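Local atomic coordinates of Hen1 (Anabaena variabilis, PDB entry 3JWH), a protein that methylates RNA at the 2'-hydroxyl of its 3'-terminal nucleotide, using a methyltransferase domain that probably takes the methyl group from S-adenosylmethionine. Residues T107-I112 and I137-N142; V59-R64 and Q90-Y95; N29-I34 and D50-Q55. One frame throughout, in Å; residues are numbered along the deposited sequence.

Contact 1 of 3, residues T107-I112 and I137-N142; sequences TVIEVI and IVTTPN. With SAH (S-adenosyl-L-homocysteine), chain C.
Val108 trades backbone bonds with two residues of 137-142. Its N-H meets Ile137 O at 2.7 Å, almost straight on to that carbonyl, and its own oxygen receives Thr139 N at 3.2 Å. The strands are parallel, their axes 4.7 Å apart and 4° from alignment. Glu110 N still bonds to Thr139 O at 3.0 Å, but comes from above the carbonyl plane because the chain is already turning off the sheet. There a water fills in, donating to Val108 O and Thr139 O and accepting from Val111 N.

Among polar side chains, Thr139 OG1 donates to the anti lone pair of Glu110 OE2 at 2.6 Å. A chi2 of -60° bends Glu110 back to this hydroxyl, and Arg17 of helix 13-27 makes a salt bridge to the same oxygen. The other oxygen, OE1, is tight against the proline ring, 3.0 Å from Pro141 CG. Replacement by an alanine here would probably leave Arg17 without this carboxylate and the threonine hydroxyl without its acceptor.

Apolar contacts occupy both faces. Val108 and Val138, beta-branched and suited to extended strands, lie side by side; Ile112 crosses at about a right angle, its CD1 packing on Val138 CG1 and 3.6 Å from Thr140 CB. Phe171 of helix 168-181 covers this side. On the reverse, Ile109 CD1 touches Thr139 CG2 beneath helix 13-27.

On the ligand side, the amino group N of S-adenosyl-L-homocysteine donates to Ile109 O at 2.9 Å. A strand whose C-terminal end holds the ligand's amino-acid moiety, joined through helix 117-131 to its parallel neighbour, is the beta-alpha-beta unit of a Rossmann-like methyltransferase.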
loop_
_atom_site.group_PDB
_atom_site.type_symbol
_atom_site.label_atom_id
_atom_site.label_comp_id
_atom_site.label_asym_id
_atom_site.label_seq_id
_atom_site.Cartn_x
_atom_site.Cartn_y
_atom_site.Cartn_z
ATOM N N THR A 107 1.102 2.363 -3.022
ATOM C CA THR A 107 0.500 1.303 -2.212
ATOM C C THR A 107 0.808 1.628 -0.766
ATOM O O THR A 107 1.911 2.040 -0.440
ATOM C CB THR A 107 1.061 -0.102 -2.549
ATOM O OG1 THR A 107 2.493 -0.090 -2.445
ATOM C CG2 THR A 107 0.637 -0.529 -3.947
ATOM N N VAL A 108 -0.175 1.456 0.100
ATOM C CA VAL A 108 -0.016 1.735 1.522
ATOM C C VAL A 108 -0.529 0.435 2.169
ATOM O O VAL A 108 -1.721 0.299 2.466
ATOM C CB VAL A 108 -0.914 2.935 1.941
ATOM C CG1 VAL A 108 -0.507 3.436 3.291
ATOM C CG2 VAL A 108 -0.854 4.043 0.884
ATOM N N ILE A 109 0.379 -0.509 2.380
ATOM C CA ILE A 109 0.044 -1.825 2.910
ATOM C C ILE A 109 0.281 -2.010 4.392
ATOM O O ILE A 109 1.421 -1.977 4.861
ATOM C CB ILE A 109 0.833 -2.904 2.168
ATOM C CG1 ILE A 109 0.790 -2.619 0.672
ATOM C CG2 ILE A 109 0.233 -4.292 2.441
ATOM C CD1 ILE A 109 -0.619 -2.542 0.081
ATOM N N GLU A 110 -0.807 -2.207 5.128
ATOM C CA GLU A 110 -0.719 -2.399 6.567
ATOM C C GLU A 110 0.075 -1.248 7.186
ATOM O O GLU A 110 1.002 -1.460 7.979
ATOM C CB GLU A 110 -0.044 -3.739 6.875
ATOM C CG GLU A 110 -0.653 -4.934 6.105
ATOM C CD GLU A 110 -2.148 -5.163 6.395
ATOM O OE1 GLU A 110 -2.503 -5.493 7.550
ATOM O OE2 GLU A 110 -2.968 -5.016 5.467
ATOM N N VAL A 111 -0.299 -0.027 6.818
ATOM C CA VAL A 111 0.371 1.155 7.328
ATOM C C VAL A 111 -0.526 2.056 8.162
ATOM O O VAL A 111 -0.119 2.491 9.231
ATOM C CB VAL A 111 0.982 2.004 6.173
ATOM C CG1 VAL A 111 1.438 3.355 6.689
ATOM C CG2 VAL A 111 2.168 1.285 5.572
ATOM N N ILE A 112 -1.742 2.330 7.685
ATOM C CA ILE A 112 -2.653 3.240 8.394
ATOM C C ILE A 112 -2.917 2.973 9.873
ATOM O O ILE A 112 -3.041 3.908 10.664
ATOM C CB ILE A 112 -4.035 3.368 7.673
ATOM C CG1 ILE A 112 -4.705 1.998 7.535
ATOM C CG2 ILE A 112 -3.851 4.003 6.311
ATOM C CD1 ILE A 112 -6.091 2.067 6.926
ATOM N N ILE A 137 -3.629 2.030 -3.495
ATOM C CA ILE A 137 -4.116 0.812 -2.868
ATOM C C ILE A 137 -3.740 0.814 -1.393
ATOM O O ILE A 137 -2.575 0.953 -1.043
ATOM C CB ILE A 137 -3.560 -0.447 -3.589
ATOM C CG1 ILE A 137 -4.119 -0.491 -5.005
ATOM C CG2 ILE A 137 -3.965 -1.733 -2.819
ATOM C CD1 ILE A 137 -3.093 -0.844 -6.080
ATOM N N VAL A 138 -4.757 0.697 -0.541
ATOM C CA VAL A 138 -4.606 0.682 0.914
ATOM C C VAL A 138 -5.212 -0.592 1.541
ATOM O O VAL A 138 -6.365 -0.926 1.275
ATOM C CB VAL A 138 -5.341 1.883 1.545
ATOM C CG1 VAL A 138 -5.164 1.867 3.077
ATOM C CG2 VAL A 138 -4.841 3.182 0.930
ATOM N N THR A 139 -4.450 -1.306 2.365
ATOM C CA THR A 139 -5.005 -2.490 3.015
ATOM C C THR A 139 -4.786 -2.343 4.500
ATOM O O THR A 139 -3.789 -1.780 4.939
ATOM C CB THR A 139 -4.325 -3.810 2.586
ATOM O OG1 THR A 139 -3.025 -3.882 3.165
ATOM C CG2 THR A 139 -4.194 -3.897 1.107
ATOM N N THR A 140 -5.722 -2.850 5.286
ATOM C CA THR A 140 -5.588 -2.775 6.730
ATOM C C THR A 140 -6.258 -4.013 7.331
ATOM O O THR A 140 -7.123 -4.625 6.703
ATOM C CB THR A 140 -6.228 -1.489 7.267
ATOM O OG1 THR A 140 -5.774 -1.256 8.608
ATOM C CG2 THR A 140 -7.759 -1.580 7.219
ATOM N N PRO A 141 -5.853 -4.409 8.540
ATOM C CA PRO A 141 -6.476 -5.599 9.137
ATOM C C PRO A 141 -7.923 -5.365 9.602
ATOM O O PRO A 141 -8.245 -4.311 10.150
ATOM C CB PRO A 141 -5.543 -5.932 10.312
ATOM C CG PRO A 141 -4.225 -5.261 9.949
ATOM C CD PRO A 141 -4.700 -3.958 9.337
ATOM N N ASN A 142 -8.780 -6.356 9.364
ATOM C CA ASN A 142 -10.194 -6.329 9.779
ATOM C C ASN A 142 -10.232 -6.816 11.230
ATOM O O ASN A 142 -10.239 -8.018 11.476
ATOM C CB ASN A 142 -11.002 -7.291 8.895
ATOM C CG ASN A 142 -12.470 -7.413 9.314
ATOM O OD1 ASN A 142 -12.859 -7.003 10.397
ATOM N ND2 ASN A 142 -13.278 -8.003 8.443
HETATM N N SAH C . 4.132 -2.719 4.256
HETATM C CA SAH C . 5.082 -3.645 4.892
HETATM C CB SAH C . 4.843 -3.657 6.403
HETATM C CG SAH C . 4.978 -2.246 6.976
HETATM S SD SAH C . 4.646 -2.130 8.773
HETATM C C SAH C . 4.865 -5.058 4.347
HETATM O O SAH C . 4.102 -5.798 5.004
HETATM O OXT SAH C . 5.467 -5.363 3.293
HETATM C "C5'" SAH C . 4.507 -0.310 8.873
HETATM C "C4'" SAH C . 5.650 0.376 8.121
HETATM O "O4'" SAH C . 5.351 1.778 8.009
HETATM C "C3'" SAH C . 6.956 0.254 8.911
HETATM O "O3'" SAH C . 8.058 0.104 8.012
HETATM C "C2'" SAH C . 7.016 1.613 9.608
HETATM O "O2'" SAH C . 8.381 1.936 9.890
HETATM C "C1'" SAH C . 6.516 2.485 8.460
HETATM N N9 SAH C . 6.112 3.832 8.918
HETATM C C8 SAH C . 5.350 4.099 9.976
HETATM N N7 SAH C . 5.162 5.413 10.069
HETATM C C5 SAH C . 5.810 5.991 9.064
HETATM C C6 SAH C . 5.982 7.302 8.651
HETATM N N6 SAH C . 5.429 8.303 9.334
HETATM N N1 SAH C . 6.720 7.549 7.566
HETATM C C2 SAH C . 7.287 6.562 6.886
HETATM N N3 SAH C . 7.146 5.303 7.251
HETATM C C4 SAH C . 6.419 4.982 8.329
HETATM O O HOH W 1 -2.490 0.751 5.434
#

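Contact 2 of 3, residues V59-R64 and Q90-Y95; sequences VDVSYR and QGALTY. With SAH (S-adenosyl-L-homocysteine), chain C.
This contact is a ligand-binding junction at the C-terminal ends of two parallel strands, 55-60 and 86-90, in the Rossmann-like methyltransferase fold: the loops that follow the strands hold the adenosine of S-adenosyl-L-homocysteine. The backbones join where Gly91 N donates to Asp60 O at 3.0 Å, reaching it from above the carbonyl plane, while Gln90 CA-H leans on the same oxygen. Gly91 has a phi of 172°, an extended backbone that comes easily to a residue without a side chain.

Asp60 is the acidic residue that ends the second strand in many such enzymes and grips the ribose. Its OD1 accepts O2' of the ligand at 2.9 Å and, through its anti lone pair, Ser62 N, closing an Asx turn that fixes the carboxylate. OD2 accepts O3', at a modelled separation so short that its exact value is doubtful, and also the backbone N of Gly39. A carboxylate suits this place because its two oxygens can serve both hydroxyls at once.

The adenine lies between the two loops. Val61 CG1 rests over one face, 3.7 Å from C4 of the ligand, and Leu93 presses on the opposite face, its CG 3.1 Å from ligand C2 and CD1 also over the ring. Leu93 N donates to adenine N1 at 2.7 Å, so one residue supplies both a polar and an apolar hold. Deeper in the fold, beyond the C2 edge of the adenine, Val59 CG1 packs against Leu93 CD2 at 4.3 Å.

At the outer rim, a bend at chi2 (-75°) folds Gln90 back over Tyr63, and its amide plane ends up 4° from the ring plane. The flexible glutamine chain can follow the flat phenol: Gln90 CG sits over the Tyr63 face, 3.6 Å from the ring centroid, in a CH-pi contact.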
loop_
_atom_site.group_PDB
_atom_site.type_symbol
_atom_site.label_atom_id
_atom_site.label_comp_id
_atom_site.label_asym_id
_atom_site.label_seq_id
_atom_site.Cartn_x
_atom_site.Cartn_y
_atom_site.Cartn_z
ATOM N N VAL A 59 9.454 3.478 0.192
ATOM C CA VAL A 59 9.725 4.561 1.124
ATOM C C VAL A 59 9.430 4.148 2.565
ATOM O O VAL A 59 8.391 3.565 2.827
ATOM C CB VAL A 59 8.835 5.811 0.789
ATOM C CG1 VAL A 59 9.186 6.972 1.724
ATOM C CG2 VAL A 59 9.017 6.216 -0.669
ATOM N N ASP A 60 10.341 4.446 3.494
ATOM C CA ASP A 60 10.110 4.143 4.908
ATOM C C ASP A 60 10.914 5.083 5.795
ATOM O O ASP A 60 12.000 5.511 5.422
ATOM C CB ASP A 60 10.490 2.697 5.244
ATOM C CG ASP A 60 9.667 2.144 6.405
ATOM O OD1 ASP A 60 9.989 2.412 7.581
ATOM O OD2 ASP A 60 8.667 1.457 6.126
ATOM N N VAL A 61 10.392 5.404 6.976
ATOM C CA VAL A 61 11.121 6.288 7.873
ATOM C C VAL A 61 12.201 5.535 8.642
ATOM O O VAL A 61 13.162 6.134 9.153
ATOM C CB VAL A 61 10.160 7.026 8.860
ATOM C CG1 VAL A 61 9.610 6.081 9.900
ATOM C CG2 VAL A 61 10.891 8.210 9.509
ATOM N N SER A 62 12.072 4.205 8.691
ATOM C CA SER A 62 13.048 3.398 9.411
ATOM C C SER A 62 14.269 2.946 8.594
ATOM O O SER A 62 14.140 2.301 7.552
ATOM C CB SER A 62 12.356 2.189 10.034
ATOM O OG SER A 62 13.299 1.199 10.373
ATOM N N TYR A 63 15.456 3.300 9.082
ATOM C CA TYR A 63 16.716 2.940 8.436
ATOM C C TYR A 63 16.938 1.441 8.574
ATOM O O TYR A 63 17.405 0.787 7.647
ATOM C CB TYR A 63 17.899 3.704 9.083
ATOM C CG TYR A 63 17.972 5.183 8.722
ATOM C CD1 TYR A 63 18.615 5.607 7.561
ATOM C CD2 TYR A 63 17.392 6.151 9.536
ATOM C CE1 TYR A 63 18.683 6.953 7.217
ATOM C CE2 TYR A 63 17.456 7.512 9.205
ATOM C CZ TYR A 63 18.106 7.901 8.041
ATOM O OH TYR A 63 18.181 9.237 7.701
ATOM N N ARG A 64 16.610 0.902 9.736
ATOM C CA ARG A 64 16.780 -0.521 9.983
ATOM C C ARG A 64 15.996 -1.337 8.960
ATOM O O ARG A 64 16.527 -2.254 8.337
ATOM C CB ARG A 64 16.305 -0.879 11.391
ATOM C CG ARG A 64 16.670 -2.294 11.793
ATOM C CD ARG A 64 18.163 -2.421 12.006
ATOM N NE ARG A 64 18.691 -3.712 11.571
ATOM C CZ ARG A 64 19.167 -3.951 10.353
ATOM N NH1 ARG A 64 19.179 -2.984 9.441
ATOM N NH2 ARG A 64 19.658 -5.148 10.053
ATOM N N GLN A 90 14.634 6.894 2.409
ATOM C CA GLN A 90 14.291 7.063 3.808
ATOM C C GLN A 90 13.524 8.378 3.874
ATOM O O GLN A 90 13.923 9.376 3.257
ATOM C CB GLN A 90 15.533 7.132 4.712
ATOM C CG GLN A 90 15.207 7.121 6.220
ATOM C CD GLN A 90 14.656 8.449 6.749
ATOM O OE1 GLN A 90 13.952 8.481 7.767
ATOM N NE2 GLN A 90 14.989 9.546 6.073
ATOM N N GLY A 91 12.411 8.368 4.596
ATOM C CA GLY A 91 11.612 9.571 4.730
ATOM C C GLY A 91 10.293 9.300 5.425
ATOM O O GLY A 91 9.796 8.179 5.394
ATOM N N ALA A 92 9.740 10.322 6.064
ATOM C CA ALA A 92 8.461 10.216 6.749
ATOM C C ALA A 92 7.344 10.376 5.720
ATOM O O ALA A 92 7.494 11.098 4.737
ATOM C CB ALA A 92 8.359 11.284 7.804
ATOM N N LEU A 93 6.215 9.721 5.957
ATOM C CA LEU A 93 5.095 9.763 5.015
ATOM C C LEU A 93 4.263 11.018 5.131
ATOM O O LEU A 93 3.446 11.319 4.262
ATOM C CB LEU A 93 4.189 8.548 5.226
ATOM C CG LEU A 93 4.841 7.175 5.029
ATOM C CD1 LEU A 93 3.863 6.069 5.413
ATOM C CD2 LEU A 93 5.287 7.030 3.592
ATOM N N THR A 94 4.481 11.760 6.203
ATOM C CA THR A 94 3.717 12.966 6.445
ATOM C C THR A 94 4.344 14.211 5.832
ATOM O O THR A 94 3.811 15.311 5.973
ATOM C CB THR A 94 3.543 13.172 7.950
ATOM O OG1 THR A 94 4.833 13.278 8.560
ATOM C CG2 THR A 94 2.802 11.989 8.562
ATOM N N TYR A 95 5.464 14.048 5.145
ATOM C CA TYR A 95 6.132 15.185 4.531
ATOM C C TYR A 95 6.010 15.179 3.009
ATOM O O TYR A 95 6.173 14.142 2.371
ATOM C CB TYR A 95 7.602 15.196 4.921
ATOM C CG TYR A 95 8.380 16.303 4.258
ATOM C CD1 TYR A 95 8.147 17.639 4.585
ATOM C CD2 TYR A 95 9.349 16.014 3.294
ATOM C CE1 TYR A 95 8.862 18.661 3.969
ATOM C CE2 TYR A 95 10.072 17.029 2.670
ATOM C CZ TYR A 95 9.824 18.350 3.012
ATOM O OH TYR A 95 10.550 19.350 2.400
HETATM N N SAH C . 4.132 -2.719 4.256
HETATM C CA SAH C . 5.082 -3.645 4.892
HETATM C CB SAH C . 4.843 -3.657 6.403
HETATM C CG SAH C . 4.978 -2.246 6.976
HETATM S SD SAH C . 4.646 -2.130 8.773
HETATM C C SAH C . 4.865 -5.058 4.347
HETATM O O SAH C . 4.102 -5.798 5.004
HETATM O OXT SAH C . 5.467 -5.363 3.293
HETATM C "C5'" SAH C . 4.507 -0.310 8.873
HETATM C "C4'" SAH C . 5.650 0.376 8.121
HETATM O "O4'" SAH C . 5.351 1.778 8.009
HETATM C "C3'" SAH C . 6.956 0.254 8.911
HETATM O "O3'" SAH C . 8.058 0.104 8.012
HETATM C "C2'" SAH C . 7.016 1.613 9.608
HETATM O "O2'" SAH C . 8.381 1.936 9.890
HETATM C "C1'" SAH C . 6.516 2.485 8.460
HETATM N N9 SAH C . 6.112 3.832 8.918
HETATM C C8 SAH C . 5.350 4.099 9.976
HETATM N N7 SAH C . 5.162 5.413 10.069
HETATM C C5 SAH C . 5.810 5.991 9.064
HETATM C C6 SAH C . 5.982 7.302 8.651
HETATM N N6 SAH C . 5.429 8.303 9.334
HETATM N N1 SAH C . 6.720 7.549 7.566
HETATM C C2 SAH C . 7.287 6.562 6.886
HETATM N N3 SAH C . 7.146 5.303 7.251
HETATM C C4 SAH C . 6.419 4.982 8.329
#

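Contact 3 of 3, residues N29-I34 and D50-Q55; sequences NARRVI and DSFFEQ
Arg31 crosses over the face of Phe52 and ends at Glu54, where the first beta-alpha-beta unit of this Rossmann-like fold closes: the chain leaves helix 42-49 and joins strand 55-60 to strand 32-36. Arg31 CB sits beside Glu54 CB. CG only brushes Phe52 O, and a bend at chi2 (-65°) then carries the chain across the ring. CD is wedged 2.9 Å from Phe52 O and also makes a CH-pi contact, 3.6 Å from the centroid of the Phe52 ring. NE follows over the same face, near the rim, 3.0 Å from Phe52 CE1. The guanidinium stands steeply to the ring, 72° between planes; CZ and NH2 stay near Phe52 CE1 while NH1 reaches Glu54 OE2 in a weak, long salt bridge of 3.3 Å. Arginine suits this path because its methylenes can cover an aromatic face while its charge goes on to a carboxylate.

Glu54 serves a second arginine: OE1 forms a salt bridge with Arg32 NH2 at 3.1 Å, its hydrogen bond weak in angle, completing a three-residue charge network. A water accepts from Arg32 NE and donates only weakly to that OE1. Beneath, Arg31 O accepts Glu54 N at 2.9 Å and, weakly, Gln55 N, while Val33 N donates to Gln55 O at 2.8 Å, starting the parallel pairing. Phe53 turns inward, packing on Val33 CG2, Leu25 and Leu47, while Phe52 CD2 covers one face of its ring. Arg32 NH1 donates within its own guanidinium plane to Gln55 OE1 at 3.3 Å, approaching that oxygen 59° above the amide plane.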
loop_
_atom_site.group_PDB
_atom_site.type_symbol
_atom_site.label_atom_id
_atom_site.label_comp_id
_atom_site.label_asym_id
_atom_site.label_seq_id
_atom_site.Cartn_x
_atom_site.Cartn_y
_atom_site.Cartn_z
ATOM N N ASN A 29 -3.219 -1.324 -14.756
ATOM C CA ASN A 29 -2.052 -1.143 -15.615
ATOM C C ASN A 29 -1.090 -0.118 -14.993
ATOM O O ASN A 29 -0.591 0.792 -15.664
ATOM C CB ASN A 29 -2.496 -0.695 -17.013
ATOM C CG ASN A 29 -1.339 -0.627 -18.011
ATOM O OD1 ASN A 29 -0.424 -1.456 -17.987
ATOM N ND2 ASN A 29 -1.392 0.354 -18.905
ATOM N N ALA A 30 -0.846 -0.283 -13.694
ATOM C CA ALA A 30 0.046 0.587 -12.934
ATOM C C ALA A 30 1.451 0.011 -13.005
ATOM O O ALA A 30 1.800 -0.878 -12.246
ATOM C CB ALA A 30 -0.424 0.669 -11.483
ATOM N N ARG A 31 2.260 0.520 -13.921
ATOM C CA ARG A 31 3.619 0.011 -14.093
ATOM C C ARG A 31 4.649 0.639 -13.153
ATOM O O ARG A 31 5.601 -0.025 -12.735
ATOM C CB ARG A 31 4.071 0.231 -15.538
ATOM C CG ARG A 31 3.149 -0.359 -16.596
ATOM C CD ARG A 31 3.141 -1.874 -16.492
ATOM N NE ARG A 31 2.290 -2.500 -17.496
ATOM C CZ ARG A 31 2.485 -2.414 -18.807
ATOM N NH1 ARG A 31 3.512 -1.723 -19.284
ATOM N NH2 ARG A 31 1.649 -3.020 -19.643
ATOM N N ARG A 32 4.456 1.921 -12.843
ATOM C CA ARG A 32 5.369 2.677 -11.991
ATOM C C ARG A 32 4.759 2.748 -10.607
ATOM O O ARG A 32 3.787 3.455 -10.398
ATOM C CB ARG A 32 5.539 4.087 -12.549
ATOM C CG ARG A 32 5.953 4.142 -14.009
ATOM C CD ARG A 32 7.457 4.146 -14.153
ATOM N NE ARG A 32 7.892 3.918 -15.531
ATOM C CZ ARG A 32 9.163 3.909 -15.915
ATOM N NH1 ARG A 32 10.128 4.115 -15.027
ATOM N NH2 ARG A 32 9.471 3.661 -17.177
ATOM N N VAL A 33 5.350 2.045 -9.651
ATOM C CA VAL A 33 4.783 2.019 -8.317
ATOM C C VAL A 33 5.664 2.476 -7.175
ATOM O O VAL A 33 6.847 2.169 -7.117
ATOM C CB VAL A 33 4.301 0.580 -7.952
ATOM C CG1 VAL A 33 3.554 0.595 -6.598
ATOM C CG2 VAL A 33 3.429 0.006 -9.084
ATOM N N ILE A 34 5.050 3.183 -6.238
ATOM C CA ILE A 34 5.759 3.621 -5.071
ATOM C C ILE A 34 5.076 3.044 -3.836
ATOM O O ILE A 34 3.908 3.272 -3.601
ATOM C CB ILE A 34 5.839 5.172 -4.990
ATOM C CG1 ILE A 34 6.590 5.576 -3.726
ATOM C CG2 ILE A 34 4.455 5.785 -4.969
ATOM C CD1 ILE A 34 6.980 7.077 -3.682
ATOM N N ASP A 50 9.071 -9.172 -10.963
ATOM C CA ASP A 50 8.092 -9.172 -12.048
ATOM C C ASP A 50 8.334 -8.055 -13.056
ATOM O O ASP A 50 8.054 -6.891 -12.773
ATOM C CB ASP A 50 6.698 -9.024 -11.449
ATOM C CG ASP A 50 5.597 -9.338 -12.438
ATOM O OD1 ASP A 50 5.823 -9.154 -13.654
ATOM O OD2 ASP A 50 4.502 -9.750 -11.993
ATOM N N SER A 51 8.817 -8.417 -14.242
ATOM C CA SER A 51 9.117 -7.443 -15.294
ATOM C C SER A 51 7.943 -6.600 -15.815
ATOM O O SER A 51 8.128 -5.716 -16.663
ATOM C CB SER A 51 9.810 -8.150 -16.467
ATOM O OG SER A 51 8.942 -9.069 -17.099
ATOM N N PHE A 52 6.738 -6.863 -15.319
ATOM C CA PHE A 52 5.560 -6.095 -15.732
ATOM C C PHE A 52 5.728 -4.653 -15.252
ATOM O O PHE A 52 5.360 -3.698 -15.934
ATOM C CB PHE A 52 4.302 -6.694 -15.092
ATOM C CG PHE A 52 3.089 -5.805 -15.181
ATOM C CD1 PHE A 52 2.284 -5.808 -16.316
ATOM C CD2 PHE A 52 2.745 -4.975 -14.120
ATOM C CE1 PHE A 52 1.146 -5.000 -16.393
ATOM C CE2 PHE A 52 1.613 -4.162 -14.183
ATOM C CZ PHE A 52 0.810 -4.177 -15.324
ATOM N N PHE A 53 6.288 -4.527 -14.058
ATOM C CA PHE A 53 6.534 -3.258 -13.397
ATOM C C PHE A 53 7.775 -2.582 -13.963
ATOM O O PHE A 53 8.822 -3.208 -14.102
ATOM C CB PHE A 53 6.646 -3.534 -11.902
ATOM C CG PHE A 53 5.387 -4.105 -11.326
ATOM C CD1 PHE A 53 4.253 -3.306 -11.194
ATOM C CD2 PHE A 53 5.292 -5.463 -11.032
ATOM C CE1 PHE A 53 3.042 -3.850 -10.789
ATOM C CE2 PHE A 53 4.089 -6.023 -10.626
ATOM C CZ PHE A 53 2.959 -5.218 -10.505
ATOM N N GLU A 54 7.632 -1.308 -14.311
ATOM C CA GLU A 54 8.712 -0.534 -14.920
ATOM C C GLU A 54 9.502 0.326 -13.942
ATOM O O GLU A 54 10.553 0.873 -14.275
ATOM C CB GLU A 54 8.148 0.327 -16.055
ATOM C CG GLU A 54 7.826 -0.470 -17.322
ATOM C CD GLU A 54 7.294 0.394 -18.457
ATOM O OE1 GLU A 54 7.746 1.560 -18.611
ATOM O OE2 GLU A 54 6.434 -0.104 -19.216
ATOM N N GLN A 55 8.992 0.440 -12.727
ATOM C CA GLN A 55 9.673 1.199 -11.700
ATOM C C GLN A 55 9.085 0.861 -10.348
ATOM O O GLN A 55 7.870 0.878 -10.169
ATOM C CB GLN A 55 9.566 2.695 -11.960
ATOM C CG GLN A 55 10.226 3.536 -10.887
ATOM C CD GLN A 55 10.295 5.008 -11.276
ATOM O OE1 GLN A 55 9.529 5.472 -12.119
ATOM N NE2 GLN A 55 11.204 5.741 -10.654
HETATM O O HOH W 2 5.568 3.847 -17.288
#

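The three contacts share one sheet. Contacts 1 and 2 both line the S-adenosyl-L-homocysteine pocket: their centres are about 16 Å apart, yet Val111 CG1 packs on Leu93 CD1 at 3.9 Å, and between them they hold the ligand's amino group, ribose and adenine. Contact 3 lies at the N-terminal ends of its strands, away from the pocket, with the Val33 side chain about 11 Å from the ligand. Strand 32-36 links it to both others: Ile34 O probably accepts a hydrogen bond from Thr107 N of contact 1 at 3.0 Å, and Ile34 CD1 touches Val59 CG2 of contact 2 at 3.7 Å.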